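Local atomic coordinates of uncharacterized protein (Pyrococcus abyssi, PDB entry 5IFF), a protein that probably acts as a restriction DNA glycosylase, cutting adenine bases out of a short recognition sequence in double-stranded DNA. Residues A[83-88]-A[190-195]; A[137-142]-A[185-190]; A[12-17]-A[73-78]. The protein carries 2 engineered substitutions. One frame throughout, in Å; residues are numbered along the deposited sequence.

Contact 1: A[83-88]-A[190-195]; sequences GILTYN and LMKELL
Leu-85 lays its CD2 methyl against the aliphatic part of Lys-192, 3.9 Å from Lys-192 CG and nearly as close to Lys-192 CE. The lysine chain is extended beyond CG and passes the leucine at a slant, so two of its methylenes, rather than its ammonium end, do the touching. Leu-85 reaches it because its CG is anti to the backbone N (chi1 -161°). The ammonium group runs on to a long, weak ion pair with Asp-89. One residue back on each segment, the second touch is looser: Ile-84 CG2 meets Met-191 CE at 4.2 Å, the two side chains crossing at about a right angle. The methionine is bent at its last torsion (chi3 -89°), which turns the methyl out of line with the rest of the chain. The pair of touches joins helix 188-201 to the connection between helices 72-81 and 87-99. That connection ends in an N-cap: Thr-86 OG1 takes a hydrogen bond from the backbone N of Asp-89, in the first turn of helix 87-99. Leu-85 and Met-191 both also rest on Ala-79 of helix 72-81.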
loop_
_atom_site.group_PDB
_atom_site.type_symbol
_atom_site.label_atom_id
_atom_site.label_comp_id
_atom_site.label_asym_id
_atom_site.label_seq_id
_atom_site.Cartn_x
_atom_site.Cartn_y
_atom_site.Cartn_z
ATOM N N GLY A 83 -11.101 -16.609 -36.582
ATOM C CA GLY A 83 -10.628 -17.778 -37.302
ATOM C C GLY A 83 -9.125 -17.996 -37.198
ATOM O O GLY A 83 -8.570 -18.827 -37.894
ATOM N N ILE A 84 -8.472 -17.269 -36.288
ATOM C CA ILE A 84 -7.064 -17.492 -36.020
ATOM C C ILE A 84 -6.900 -18.774 -35.202
ATOM O O ILE A 84 -6.073 -19.635 -35.520
ATOM C CB ILE A 84 -6.451 -16.272 -35.300
ATOM C CG1 ILE A 84 -6.377 -15.082 -36.291
ATOM C CG2 ILE A 84 -5.029 -16.573 -34.806
ATOM C CD1 ILE A 84 -6.087 -13.700 -35.561
ATOM N N LEU A 85 -7.703 -18.906 -34.166
ATOM C CA LEU A 85 -7.697 -20.107 -33.366
ATOM C C LEU A 85 -8.977 -20.885 -33.769
ATOM O O LEU A 85 -10.105 -20.403 -33.589
ATOM C CB LEU A 85 -7.630 -19.741 -31.912
ATOM C CG LEU A 85 -7.188 -20.758 -30.856
ATOM C CD1 LEU A 85 -8.209 -21.829 -30.761
ATOM C CD2 LEU A 85 -5.832 -21.386 -31.051
ATOM N N THR A 86 -8.785 -22.031 -34.399
ATOM C CA THR A 86 -9.871 -22.705 -35.088
ATOM C C THR A 86 -10.659 -23.572 -34.111
ATOM O O THR A 86 -10.219 -23.793 -32.977
ATOM C CB THR A 86 -9.376 -23.632 -36.220
ATOM O OG1 THR A 86 -8.516 -24.612 -35.641
ATOM C CG2 THR A 86 -8.613 -22.851 -37.307
ATOM N N TYR A 87 -11.797 -24.071 -34.566
ATOM C CA TYR A 87 -12.541 -25.001 -33.709
ATOM C C TYR A 87 -11.672 -26.190 -33.420
ATOM O O TYR A 87 -11.601 -26.637 -32.288
ATOM C CB TYR A 87 -13.840 -25.484 -34.398
ATOM C CG TYR A 87 -14.890 -24.436 -34.367
ATOM C CD1 TYR A 87 -15.745 -24.311 -33.266
ATOM C CD2 TYR A 87 -15.022 -23.538 -35.421
ATOM C CE1 TYR A 87 -16.722 -23.329 -33.222
ATOM C CE2 TYR A 87 -15.995 -22.554 -35.390
ATOM C CZ TYR A 87 -16.840 -22.452 -34.286
ATOM O OH TYR A 87 -17.813 -21.473 -34.260
ATOM N N ASN A 88 -10.984 -26.671 -34.472
ATOM C CA ASN A 88 -10.155 -27.835 -34.298
ATOM C C ASN A 88 -9.046 -27.571 -33.254
ATOM O O ASN A 88 -8.695 -28.466 -32.491
ATOM C CB ASN A 88 -9.544 -28.262 -35.610
ATOM C CG ASN A 88 -8.760 -29.542 -35.486
ATOM O OD1 ASN A 88 -9.320 -30.615 -35.463
ATOM N ND2 ASN A 88 -7.463 -29.435 -35.434
ATOM N N LEU A 190 1.581 -19.496 -29.332
ATOM C CA LEU A 190 1.799 -18.934 -28.014
ATOM C C LEU A 190 0.476 -18.999 -27.217
ATOM O O LEU A 190 0.470 -19.191 -26.035
ATOM C CB LEU A 190 2.227 -17.490 -28.076
ATOM C CG LEU A 190 2.402 -16.816 -26.717
ATOM C CD1 LEU A 190 3.438 -17.547 -25.876
ATOM C CD2 LEU A 190 2.772 -15.290 -26.861
ATOM N N MET A 191 -0.621 -18.700 -27.875
ATOM C CA MET A 191 -1.917 -18.748 -27.204
ATOM C C MET A 191 -2.214 -20.184 -26.826
ATOM O O MET A 191 -2.717 -20.432 -25.716
ATOM C CB MET A 191 -3.040 -18.204 -28.112
ATOM C CG MET A 191 -3.020 -16.638 -28.258
ATOM S SD MET A 191 -4.351 -16.007 -29.340
ATOM C CE MET A 191 -3.504 -16.083 -30.966
ATOM N N LYS A 192 -1.915 -21.108 -27.732
ATOM C CA LYS A 192 -2.100 -22.513 -27.394
ATOM C C LYS A 192 -1.272 -22.934 -26.178
ATOM O O LYS A 192 -1.775 -23.581 -25.262
ATOM C CB LYS A 192 -1.734 -23.388 -28.554
ATOM C CG LYS A 192 -2.669 -23.187 -29.765
ATOM C CD LYS A 192 -2.157 -24.121 -30.904
ATOM C CE LYS A 192 -2.958 -24.017 -32.198
ATOM N NZ LYS A 192 -2.237 -24.719 -33.367
ATOM N N GLU A 193 0.008 -22.580 -26.192
ATOM C CA GLU A 193 0.876 -23.014 -25.094
ATOM C C GLU A 193 0.599 -22.331 -23.787
ATOM O O GLU A 193 0.882 -22.932 -22.751
ATOM C CB GLU A 193 2.363 -22.836 -25.479
ATOM C CG GLU A 193 2.818 -23.738 -26.662
ATOM C CD GLU A 193 2.673 -25.236 -26.376
ATOM O OE1 GLU A 193 2.676 -25.647 -25.197
ATOM O OE2 GLU A 193 2.574 -26.028 -27.325
ATOM N N LEU A 194 0.105 -21.082 -23.802
ATOM C CA LEU A 194 -0.257 -20.405 -22.588
ATOM C C LEU A 194 -1.519 -21.085 -21.970
ATOM O O LEU A 194 -1.607 -21.243 -20.743
ATOM C CB LEU A 194 -0.521 -18.902 -22.823
ATOM C CG LEU A 194 0.784 -18.059 -22.936
ATOM C CD1 LEU A 194 0.402 -16.633 -23.452
ATOM C CD2 LEU A 194 1.462 -18.029 -21.523
ATOM N N LEU A 195 -2.441 -21.560 -22.837
ATOM C CA LEU A 195 -3.628 -22.291 -22.356
ATOM C C LEU A 195 -3.167 -23.592 -21.775
ATOM O O LEU A 195 -3.595 -23.951 -20.699
ATOM C CB LEU A 195 -4.639 -22.544 -23.504
ATOM C CG LEU A 195 -5.329 -21.236 -23.935
ATOM C CD1 LEU A 195 -5.986 -21.488 -25.343
ATOM C CD2 LEU A 195 -6.398 -20.721 -22.918
#

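Contact 2: A[137-142]-A[185-190]; sequences SGEFIG and EVPVDL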
loop_
_atom_site.group_PDB
_atom_site.type_symbol
_atom_site.label_atom_id
_atom_site.label_comp_id
_atom_site.label_asym_id
_atom_site.label_seq_id
_atom_site.Cartn_x
_atom_site.Cartn_y
_atom_site.Cartn_z
ATOM N N SER A 137 10.269 -19.150 -32.096
ATOM C CA SER A 137 10.578 -17.738 -32.328
ATOM C C SER A 137 11.198 -17.015 -31.088
ATOM O O SER A 137 11.479 -15.813 -31.128
ATOM C CB SER A 137 9.323 -17.021 -32.813
ATOM O OG SER A 137 8.178 -17.369 -32.026
ATOM N N GLY A 138 11.427 -17.761 -30.005
ATOM C CA GLY A 138 12.235 -17.270 -28.880
ATOM C C GLY A 138 11.457 -17.007 -27.588
ATOM O O GLY A 138 12.066 -16.818 -26.502
ATOM N N GLU A 139 10.123 -17.001 -27.674
ATOM C CA GLU A 139 9.303 -16.721 -26.486
ATOM C C GLU A 139 9.438 -17.875 -25.496
ATOM O O GLU A 139 9.583 -19.014 -25.922
ATOM C CB GLU A 139 7.812 -16.499 -26.836
ATOM C CG GLU A 139 7.505 -15.207 -27.607
ATOM C CD GLU A 139 7.672 -15.365 -29.137
ATOM O OE1 GLU A 139 8.104 -16.448 -29.625
ATOM O OE2 GLU A 139 7.382 -14.395 -29.854
ATOM N N PHE A 140 9.386 -17.572 -24.190
ATOM C CA PHE A 140 9.405 -18.603 -23.146
ATOM C C PHE A 140 8.053 -18.599 -22.476
ATOM O O PHE A 140 7.499 -17.531 -22.237
ATOM C CB PHE A 140 10.474 -18.317 -22.066
ATOM C CG PHE A 140 11.891 -18.478 -22.553
ATOM C CD1 PHE A 140 12.324 -19.699 -23.040
ATOM C CD2 PHE A 140 12.799 -17.424 -22.495
ATOM C CE1 PHE A 140 13.637 -19.873 -23.468
ATOM C CE2 PHE A 140 14.108 -17.599 -22.937
ATOM C CZ PHE A 140 14.521 -18.810 -23.425
ATOM N N ILE A 141 7.550 -19.771 -22.129
ATOM C CA ILE A 141 6.340 -19.842 -21.285
ATOM C C ILE A 141 6.764 -20.552 -20.035
ATOM O O ILE A 141 7.275 -21.669 -20.132
ATOM C CB ILE A 141 5.204 -20.613 -21.938
ATOM C CG1 ILE A 141 4.717 -19.889 -23.187
ATOM C CG2 ILE A 141 4.007 -20.856 -20.893
ATOM C CD1 ILE A 141 5.290 -20.518 -24.507
ATOM N N GLY A 142 6.622 -19.897 -18.877
ATOM C CA GLY A 142 7.079 -20.476 -17.628
ATOM C C GLY A 142 5.943 -20.615 -16.581
ATOM O O GLY A 142 5.023 -19.806 -16.557
ATOM N N GLU A 185 2.889 -9.007 -32.095
ATOM C CA GLU A 185 1.884 -9.827 -32.763
ATOM C C GLU A 185 1.905 -11.169 -32.067
ATOM O O GLU A 185 2.963 -11.781 -31.911
ATOM C CB GLU A 185 2.177 -9.943 -34.272
ATOM C CG GLU A 185 2.309 -8.560 -34.954
ATOM C CD GLU A 185 2.668 -8.604 -36.464
ATOM O OE1 GLU A 185 3.240 -9.611 -36.920
ATOM O OE2 GLU A 185 2.353 -7.627 -37.186
ATOM N N VAL A 186 0.741 -11.614 -31.605
ATOM C CA VAL A 186 0.685 -12.830 -30.800
ATOM C C VAL A 186 0.578 -14.004 -31.746
ATOM O O VAL A 186 -0.391 -14.093 -32.475
ATOM C CB VAL A 186 -0.544 -12.830 -29.831
ATOM C CG1 VAL A 186 -0.592 -14.160 -28.985
ATOM C CG2 VAL A 186 -0.500 -11.592 -28.917
ATOM N N PRO A 187 1.568 -14.909 -31.727
ATOM C CA PRO A 187 1.512 -16.118 -32.540
ATOM C C PRO A 187 0.402 -17.062 -32.035
ATOM O O PRO A 187 0.258 -17.195 -30.815
ATOM C CB PRO A 187 2.896 -16.739 -32.328
ATOM C CG PRO A 187 3.735 -15.667 -31.660
ATOM C CD PRO A 187 2.725 -14.934 -30.837
ATOM N N VAL A 188 -0.344 -17.730 -32.930
ATOM C CA VAL A 188 -1.283 -18.744 -32.421
ATOM C C VAL A 188 -0.669 -19.786 -31.500
ATOM O O VAL A 188 -1.312 -20.177 -30.554
ATOM C CB VAL A 188 -1.980 -19.567 -33.530
ATOM C CG1 VAL A 188 -3.181 -20.223 -32.952
ATOM C CG2 VAL A 188 -2.439 -18.712 -34.613
ATOM N N ASP A 189 0.552 -20.260 -31.770
ATOM C CA ASP A 189 1.107 -21.303 -30.916
ATOM C C ASP A 189 1.369 -20.794 -29.482
ATOM O O ASP A 189 1.378 -21.577 -28.538
ATOM C CB ASP A 189 2.389 -21.905 -31.512
ATOM C CG ASP A 189 3.469 -20.879 -31.749
ATOM O OD1 ASP A 189 3.192 -19.678 -31.596
ATOM O OD2 ASP A 189 4.597 -21.268 -32.118
ATOM N N LEU A 190 1.581 -19.496 -29.332
ATOM C CA LEU A 190 1.799 -18.934 -28.014
ATOM C C LEU A 190 0.476 -18.999 -27.217
ATOM O O LEU A 190 0.470 -19.191 -26.035
ATOM C CB LEU A 190 2.227 -17.490 -28.076
ATOM C CG LEU A 190 2.402 -16.816 -26.717
ATOM C CD1 LEU A 190 3.438 -17.547 -25.876
ATOM C CD2 LEU A 190 2.772 -15.290 -26.861
HETATM O O HOH W 1 6.978 -19.728 -32.596
#
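This is a small, buried apolar contact with a polar margin, where Ile-141 and Leu-190 join strand 140-147 to the start of helix 188-201. The strand belongs to the large curved antiparallel sheet, the half-pipe of the R.PabI family, and the helix packs against it. Leu-190 puts its CD1 methyl 3.8 Å from Ile-141 CD1 and equally close to Ile-141 CG1, so a single methyl sits against the outer two carbons of the longer isoleucine branch. That branch has an unusual second torsion (chi2 101°), away from the staggered positions. Ile-141 also lies beside Val-158, a residue of the adenine site, and packs on Phe-121 of the second subunit.

Toward the turn before the strand the chemistry changes. Pro-187, at the N-cap of the helix, turns its ring to the carboxylate of Glu-139, with Pro-187 CG 4.3 Å from Glu-139 OE2. That oxygen accepts hydrogen bonds from Tyr-184 and Asn-166, and the other is held by Ser-137: Ser-137 OG donates to the syn lone pair of Glu-139 OE1 at 2.6 Å. The same hydroxyl accepts from a water, 2.7 Å from Ser-137 OG, whose other proton goes to Asp-189 OD2, 2.9 Å from the water oxygen.

Contact 3: A[12-17]-A[73-78]; sequences IVVRLP and SRMVRL
The flat groups here are peptide carbonyls of helix 73-78, and Ile-12 meets two of them. Its CD1 lies over one face of the Leu-78 carbonyl, 3.9 Å from Leu-78 C, while Ile-12 CG1 sits beyond the oxygen end of the Met-75 carbonyl, 3.9 Å from Met-75 O. No aromatic ring takes part. The rest is aliphatic: Ile-12 CD1 is 3.7 Å from Leu-78 CB, and Ile-12 CG2 packs 4.0 Å from Met-75 CG. The isoleucine thus spreads its branches over one turn of the helix, CG2 against Met-75 and CD1 against Leu-78. With CG2 anti to the backbone N and CG1 beside it (chi1 -62°), each branch has its own partner. Further along the strand Val-14 CG2 approaches Met-75 SD more distantly, at 4.4 Å.

Strand 12-17 is the central strand of a small three-stranded antiparallel sheet, and helix 73-78 runs nearly antiparallel to it, at 157°, with axes 9.2 Å apart. Cutting Ile-12 back to an alanine is likely to open a gap over this turn, leaving Met-75 and Leu-78 without their main neighbour on the strand. Met-75 also lies beside Ile-60, a residue of the adenine site. Between these two segments the contact rests on apolar fit alone, with no hydrogen bond or charge pair.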
loop_
_atom_site.group_PDB
_atom_site.type_symbol
_atom_site.label_atom_id
_atom_site.label_comp_id
_atom_site.label_asym_id
_atom_site.label_seq_id
_atom_site.Cartn_x
_atom_site.Cartn_y
_atom_site.Cartn_z
ATOM N N ILE A 12 -3.831 -11.095 -33.812
ATOM C CA ILE A 12 -4.078 -10.592 -32.458
ATOM C C ILE A 12 -2.824 -9.787 -32.079
ATOM O O ILE A 12 -1.711 -10.281 -32.230
ATOM C CB ILE A 12 -4.318 -11.720 -31.454
ATOM C CG1 ILE A 12 -5.568 -12.535 -31.848
ATOM C CG2 ILE A 12 -4.396 -11.176 -30.001
ATOM C CD1 ILE A 12 -6.751 -11.668 -32.250
ATOM N N VAL A 13 -3.012 -8.550 -31.626
ATOM C CA VAL A 13 -1.873 -7.690 -31.290
ATOM C C VAL A 13 -1.977 -7.256 -29.821
ATOM O O VAL A 13 -3.103 -7.062 -29.302
ATOM C CB VAL A 13 -1.848 -6.471 -32.224
ATOM C CG1 VAL A 13 -0.763 -5.488 -31.774
ATOM C CG2 VAL A 13 -1.615 -6.907 -33.692
ATOM N N VAL A 14 -0.854 -7.210 -29.113
ATOM C CA VAL A 14 -0.868 -6.700 -27.732
ATOM C C VAL A 14 0.082 -5.538 -27.605
ATOM O O VAL A 14 1.234 -5.600 -28.099
ATOM C CB VAL A 14 -0.500 -7.778 -26.726
ATOM C CG1 VAL A 14 -0.649 -7.241 -25.279
ATOM C CG2 VAL A 14 -1.459 -8.940 -26.877
ATOM N N ARG A 15 -0.381 -4.459 -26.988
ATOM C CA ARG A 15 0.544 -3.346 -26.750
ATOM C C ARG A 15 0.959 -3.365 -25.265
ATOM O O ARG A 15 0.106 -3.495 -24.356
ATOM C CB ARG A 15 -0.091 -2.028 -27.168
ATOM C CG ARG A 15 -0.273 -1.936 -28.676
ATOM C CD ARG A 15 -0.842 -0.621 -29.124
ATOM N NE ARG A 15 -0.665 -0.376 -30.569
ATOM C CZ ARG A 15 -1.353 -0.980 -31.527
ATOM N NH1 ARG A 15 -2.284 -1.877 -31.219
ATOM N NH2 ARG A 15 -1.121 -0.682 -32.798
ATOM N N LEU A 16 2.277 -3.300 -25.055
ATOM C CA LEU A 16 2.907 -3.530 -23.767
ATOM C C LEU A 16 3.811 -2.387 -23.383
ATOM O O LEU A 16 4.611 -1.907 -24.211
ATOM C CB LEU A 16 3.720 -4.831 -23.803
ATOM C CG LEU A 16 2.910 -6.110 -24.063
ATOM C CD1 LEU A 16 3.861 -7.224 -24.285
ATOM C CD2 LEU A 16 2.053 -6.435 -22.853
ATOM N N PRO A 17 3.699 -1.942 -22.126
ATOM C CA PRO A 17 4.601 -0.932 -21.576
ATOM C C PRO A 17 5.985 -1.507 -21.400
ATOM O O PRO A 17 6.179 -2.672 -21.005
ATOM C CB PRO A 17 3.990 -0.605 -20.217
ATOM C CG PRO A 17 3.330 -1.897 -19.812
ATOM C CD PRO A 17 2.801 -2.503 -21.096
ATOM N N SER A 73 -7.680 -14.348 -22.003
ATOM C CA SER A 73 -9.026 -14.719 -22.479
ATOM C C SER A 73 -9.489 -13.772 -23.593
ATOM O O SER A 73 -10.256 -14.170 -24.486
ATOM C CB SER A 73 -10.095 -14.741 -21.353
ATOM O OG SER A 73 -10.122 -13.570 -20.547
ATOM N N ARG A 74 -9.056 -12.515 -23.542
ATOM C CA ARG A 74 -9.446 -11.603 -24.610
ATOM C C ARG A 74 -8.690 -11.966 -25.910
ATOM O O ARG A 74 -9.284 -11.911 -27.007
ATOM C CB ARG A 74 -9.229 -10.123 -24.203
ATOM C CG ARG A 74 -9.473 -9.129 -25.382
ATOM C CD ARG A 74 -9.433 -7.659 -24.941
ATOM N NE ARG A 74 -10.646 -7.271 -24.215
ATOM C CZ ARG A 74 -10.967 -6.019 -23.882
ATOM N NH1 ARG A 74 -10.159 -5.010 -24.193
ATOM N NH2 ARG A 74 -12.099 -5.776 -23.225
ATOM N N MET A 75 -7.414 -12.367 -25.791
ATOM C CA MET A 75 -6.664 -12.833 -26.942
ATOM C C MET A 75 -7.396 -13.996 -27.623
ATOM O O MET A 75 -7.598 -14.028 -28.846
ATOM C CB MET A 75 -5.284 -13.310 -26.526
ATOM C CG MET A 75 -4.392 -12.146 -26.108
ATOM S SD MET A 75 -2.949 -12.670 -25.167
ATOM C CE MET A 75 -2.289 -14.007 -25.966
ATOM N N VAL A 76 -7.723 -14.970 -26.805
ATOM C CA VAL A 76 -8.306 -16.217 -27.319
ATOM C C VAL A 76 -9.708 -15.995 -27.884
ATOM O O VAL A 76 -10.030 -16.517 -28.957
ATOM C CB VAL A 76 -8.312 -17.325 -26.202
ATOM C CG1 VAL A 76 -9.135 -18.563 -26.612
ATOM C CG2 VAL A 76 -6.840 -17.756 -25.945
ATOM N N ARG A 77 -10.543 -15.220 -27.204
ATOM C CA ARG A 77 -11.898 -15.020 -27.723
ATOM C C ARG A 77 -11.781 -14.272 -29.068
ATOM O O ARG A 77 -12.473 -14.602 -30.042
ATOM C CB ARG A 77 -12.796 -14.267 -26.733
ATOM C CG ARG A 77 -14.241 -14.140 -27.242
ATOM C CD ARG A 77 -15.169 -13.428 -26.262
ATOM N NE ARG A 77 -15.464 -14.211 -25.057
ATOM C CZ ARG A 77 -14.891 -13.982 -23.883
ATOM N NH1 ARG A 77 -15.211 -14.709 -22.831
ATOM N NH2 ARG A 77 -13.991 -13.011 -23.773
ATOM N N LEU A 78 -10.904 -13.269 -29.136
ATOM C CA LEU A 78 -10.721 -12.529 -30.407
ATOM C C LEU A 78 -10.117 -13.445 -31.468
ATOM O O LEU A 78 -10.545 -13.404 -32.628
ATOM C CB LEU A 78 -9.818 -11.295 -30.233
ATOM C CG LEU A 78 -10.411 -10.060 -29.557
ATOM C CD1 LEU A 78 -9.306 -8.982 -29.444
ATOM C CD2 LEU A 78 -11.686 -9.549 -30.268
#

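Contacts 2 and 3 are buried, whereas contact 1 is only partly so, with Lys-192 at its more exposed side. Contacts 1 and 2 share helix 188-201 and Leu-190, and contact 3 joins them through one methyl, Met-75 CE, which packs against Met-191 CG and Val-186 CG1. Strands 11-17 and 181-186 are neighbours in one sheet, so contact 3 and the second segment of contact 2 are also tied by backbone pairing. The chemistry follows the location. Contact 3 is aliphatic side chains against each other and against the helix backbone, contact 1 adds the methylenes of a lysine, and contact 2 alone bridges its segments through a water.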